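Local structure of BMC domain protein (Clostridiales bacterium 1_7_47FAA, 4OLO) at residues E53-V58 with E84-E89. The protein forms the shell of a glycyl-radical type bacterial microcompartment and has an iron-sulfur cluster binding site, probably serving electron transport. Numbering follows the deposited sequence.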
ATOM      1  N   GLU B  53     -19.970  -4.546  19.685  1.00 61.98           N
ATOM      2  CA  GLU B  53     -21.407  -4.375  19.407  1.00 63.43           C
ATOM      3  C   GLU B  53     -22.280  -5.068  20.465  1.00 69.45           C
ATOM      4  O   GLU B  53     -23.413  -4.654  20.714  1.00 71.68           O
ATOM      5  CB  GLU B  53     -21.782  -4.886  18.003  1.00 65.80           C
ATOM      6  CG  GLU B  53     -21.270  -4.018  16.865  1.00 74.54           C
ATOM      7  CD  GLU B  53     -22.093  -2.803  16.491  1.00 98.31           C
ATOM      8  OE1 GLU B  53     -23.097  -2.516  17.184  1.00 84.73           O
ATOM      9  OE2 GLU B  53     -21.744  -2.147  15.484  1.00100.87           O
ATOM     10  N   LYS B  54     -21.759  -6.130  21.074  1.00 65.89           N
ATOM     11  CA  LYS B  54     -22.446  -6.906  22.116  1.00 65.70           C
ATOM     12  C   LYS B  54     -22.170  -6.320  23.512  1.00 69.24           C
ATOM     13  O   LYS B  54     -22.764  -6.755  24.486  1.00 72.13           O
ATOM     14  CB  LYS B  54     -22.034  -8.385  22.033  1.00 67.11           C
ATOM     15  CG  LYS B  54     -22.639  -9.092  20.832  1.00 68.47           C
ATOM     16  CD  LYS B  54     -22.001 -10.442  20.564  1.00 72.61           C
ATOM     17  CE  LYS B  54     -22.757 -11.147  19.463  1.00 65.96           C
ATOM     18  NZ  LYS B  54     -22.109 -12.424  19.083  1.00 80.42           N
ATOM     19  N   ALA B  55     -21.264  -5.331  23.611  1.00 63.82           N
ATOM     20  CA  ALA B  55     -20.946  -4.671  24.881  1.00 62.18           C
ATOM     21  C   ALA B  55     -21.945  -3.521  25.204  1.00 67.45           C
ATOM     22  O   ALA B  55     -22.278  -2.695  24.337  1.00 66.73           O
ATOM     23  CB  ALA B  55     -19.517  -4.147  24.865  1.00 60.04           C
ATOM     24  N   VAL B  56     -22.388  -3.469  26.469  1.00 63.55           N
ATOM     25  CA  VAL B  56     -23.275  -2.426  26.998  1.00 63.21           C
ATOM     26  C   VAL B  56     -22.515  -1.077  27.120  1.00 66.58           C
ATOM     27  O   VAL B  56     -21.330  -1.039  27.420  1.00 66.10           O
ATOM     28  CB  VAL B  56     -23.931  -2.874  28.350  1.00 65.95           C
ATOM     29  CG1 VAL B  56     -24.746  -1.759  29.012  1.00 67.01           C
ATOM     30  CG2 VAL B  56     -24.797  -4.103  28.149  1.00 65.78           C
ATOM     31  N   GLY B  57     -23.224  -0.000  26.852  1.00 63.28           N
ATOM     32  CA  GLY B  57     -22.748   1.357  27.027  1.00 62.76           C
ATOM     33  C   GLY B  57     -21.845   1.928  25.983  1.00 66.97           C
ATOM     34  O   GLY B  57     -21.412   3.066  26.141  1.00 68.38           O
ATOM     35  N   VAL B  58     -21.557   1.165  24.917  1.00 61.48           N
ATOM     36  CA  VAL B  58     -20.679   1.609  23.845  1.00 58.05           C
ATOM     37  C   VAL B  58     -21.338   1.663  22.462  1.00 62.40           C
ATOM     38  O   VAL B  58     -22.224   0.857  22.140  1.00 60.07           O
ATOM     39  CB  VAL B  58     -19.295   0.865  23.809  1.00 59.39           C
ATOM     40  CG1 VAL B  58     -18.567   0.962  25.146  1.00 59.87           C
ATOM     41  CG2 VAL B  58     -19.415  -0.593  23.364  1.00 57.99           C
ATOM     42  N   GLU B  84     -13.633   0.790  28.795  1.00 63.79           N
ATOM     43  CA  GLU B  84     -12.607  -0.069  29.376  1.00 64.12           C
ATOM     44  C   GLU B  84     -13.063  -1.528  29.462  1.00 67.50           C
ATOM     45  O   GLU B  84     -12.294  -2.423  29.108  1.00 68.41           O
ATOM     46  CB  GLU B  84     -12.166   0.444  30.738  1.00 67.99           C
ATOM     47  CG  GLU B  84     -11.318   1.694  30.640  1.00 77.95           C
ATOM     48  CD  GLU B  84     -10.815   2.306  31.931  1.00101.27           C
ATOM     49  OE1 GLU B  84      -9.860   3.110  31.845  1.00102.37           O
ATOM     50  OE2 GLU B  84     -11.351   1.987  33.018  1.00103.27           O
ATOM     51  N   ALA B  85     -14.322  -1.763  29.844  1.00 62.55           N
ATOM     52  CA  ALA B  85     -14.895  -3.114  29.939  1.00 61.71           C
ATOM     53  C   ALA B  85     -14.957  -3.780  28.559  1.00 66.77           C
ATOM     54  O   ALA B  85     -14.639  -4.975  28.466  1.00 67.93           O
ATOM     55  CB  ALA B  85     -16.277  -3.066  30.566  1.00 61.94           C
ATOM     56  N   ALA B  86     -15.358  -3.007  27.493  1.00 60.25           N
ATOM     57  CA  ALA B  86     -15.447  -3.515  26.132  1.00 58.63           C
ATOM     58  C   ALA B  86     -14.033  -3.848  25.607  1.00 65.51           C
ATOM     59  O   ALA B  86     -13.854  -4.908  25.007  1.00 67.31           O
ATOM     60  CB  ALA B  86     -16.161  -2.520  25.226  1.00 58.45           C
ATOM     61  N   MET B  87     -13.027  -2.972  25.872  1.00 62.68           N
ATOM     62  CA  MET B  87     -11.616  -3.162  25.481  1.00 62.65           C
ATOM     63  C   MET B  87     -11.075  -4.454  26.115  1.00 66.96           C
ATOM     64  O   MET B  87     -10.447  -5.253  25.411  1.00 66.91           O
ATOM     65  CB  MET B  87     -10.735  -1.989  25.939  1.00 66.06           C
ATOM     66  CG  MET B  87     -11.101  -0.635  25.371  1.00 70.05           C
ATOM     67  SD  MET B  87     -10.800  -0.496  23.620  1.00 75.71           S
ATOM     68  CE  MET B  87      -8.953  -0.140  23.633  1.00 73.41           C
ATOM     69  N   ASP B  88     -11.322  -4.656  27.432  1.00 64.52           N
ATOM     70  CA  ASP B  88     -10.902  -5.856  28.173  1.00 67.05           C
ATOM     71  C   ASP B  88     -11.494  -7.121  27.546  1.00 70.13           C
ATOM     72  O   ASP B  88     -10.784  -8.108  27.398  1.00 71.84           O
ATOM     73  CB  ASP B  88     -11.342  -5.796  29.655  1.00 72.15           C
ATOM     74  CG  ASP B  88     -10.647  -4.775  30.555  1.00 92.96           C
ATOM     75  OD1 ASP B  88      -9.754  -4.033  30.054  1.00 92.34           O
ATOM     76  OD2 ASP B  88     -11.046  -4.662  31.744  1.00104.56           O
ATOM     77  N   GLU B  89     -12.780  -7.090  27.192  1.00 64.93           N
ATOM     78  CA  GLU B  89     -13.478  -8.210  26.566  1.00 65.26           C
ATOM     79  C   GLU B  89     -12.882  -8.579  25.222  1.00 67.85           C
ATOM     80  O   GLU B  89     -12.687  -9.767  24.950  1.00 69.14           O
ATOM     81  CB  GLU B  89     -14.967  -7.910  26.402  1.00 66.82           C
ATOM     82  CG  GLU B  89     -15.870  -8.824  27.212  1.00 92.67           C
ATOM     83  CD  GLU B  89     -15.574 -10.320  27.159  1.00125.86           C
ATOM     84  OE1 GLU B  89     -15.817 -10.943  26.098  1.00123.98           O
ATOM     85  OE2 GLU B  89     -15.096 -10.865  28.183  1.00115.87           O
TER
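Ala55 and Val58, the two ends of a tight turn, converge on the methyl of Ala86 in helix 80-95. After helix 42-53 the chain runs into the turn; Glu53 and Lys54 do not touch residues 84-89 and instead meet a second subunit. Glu53 packs on Thr10 of that subunit, while Lys54 forms a salt bridge with Asp50 of its own chain and a hydrogen bond to the carbonyl of Ser8 of the second subunit. Ala55 makes the closest approach: its CB lies 3.7 Å from CB of Ala86, where the two backbones also come nearest, with 5.8 Å between Ala55 CA and Ala86 CA. The methyls do not meet symmetrically. That of Ala55 points nearly straight at its partner, with an angle of about 171° at its CB. It strikes the flank of the Ala86 methyl, where the corresponding angle is about 101°. Val56 and Gly57 fill the central positions of a type II beta turn, and the positive phi of Gly57 brings the chain round into strand 58-63. At Val58, chi1 of -55° sets the two methyls on either side of the backbone N. Both reach the helix almost equally, CG1 and CG2 each lying 4.2 Å from Ala86 CB. CG2 also sits 3.9 Å from Ala55 CB, completing a small apolar cluster, and Val58 further touches Ser82 and Val83 one turn earlier on the helix. The contact thus ties the helix-to-strand connection to the last helix of the BMC domain, beside strand 58-63, outermost in this chain's antiparallel sheet. With just 91 Å² buried and methyl groups alone touching, cohesion here is purely van der Waals and hydrophobic, and the small alanine side chains let turn and helix lie close together.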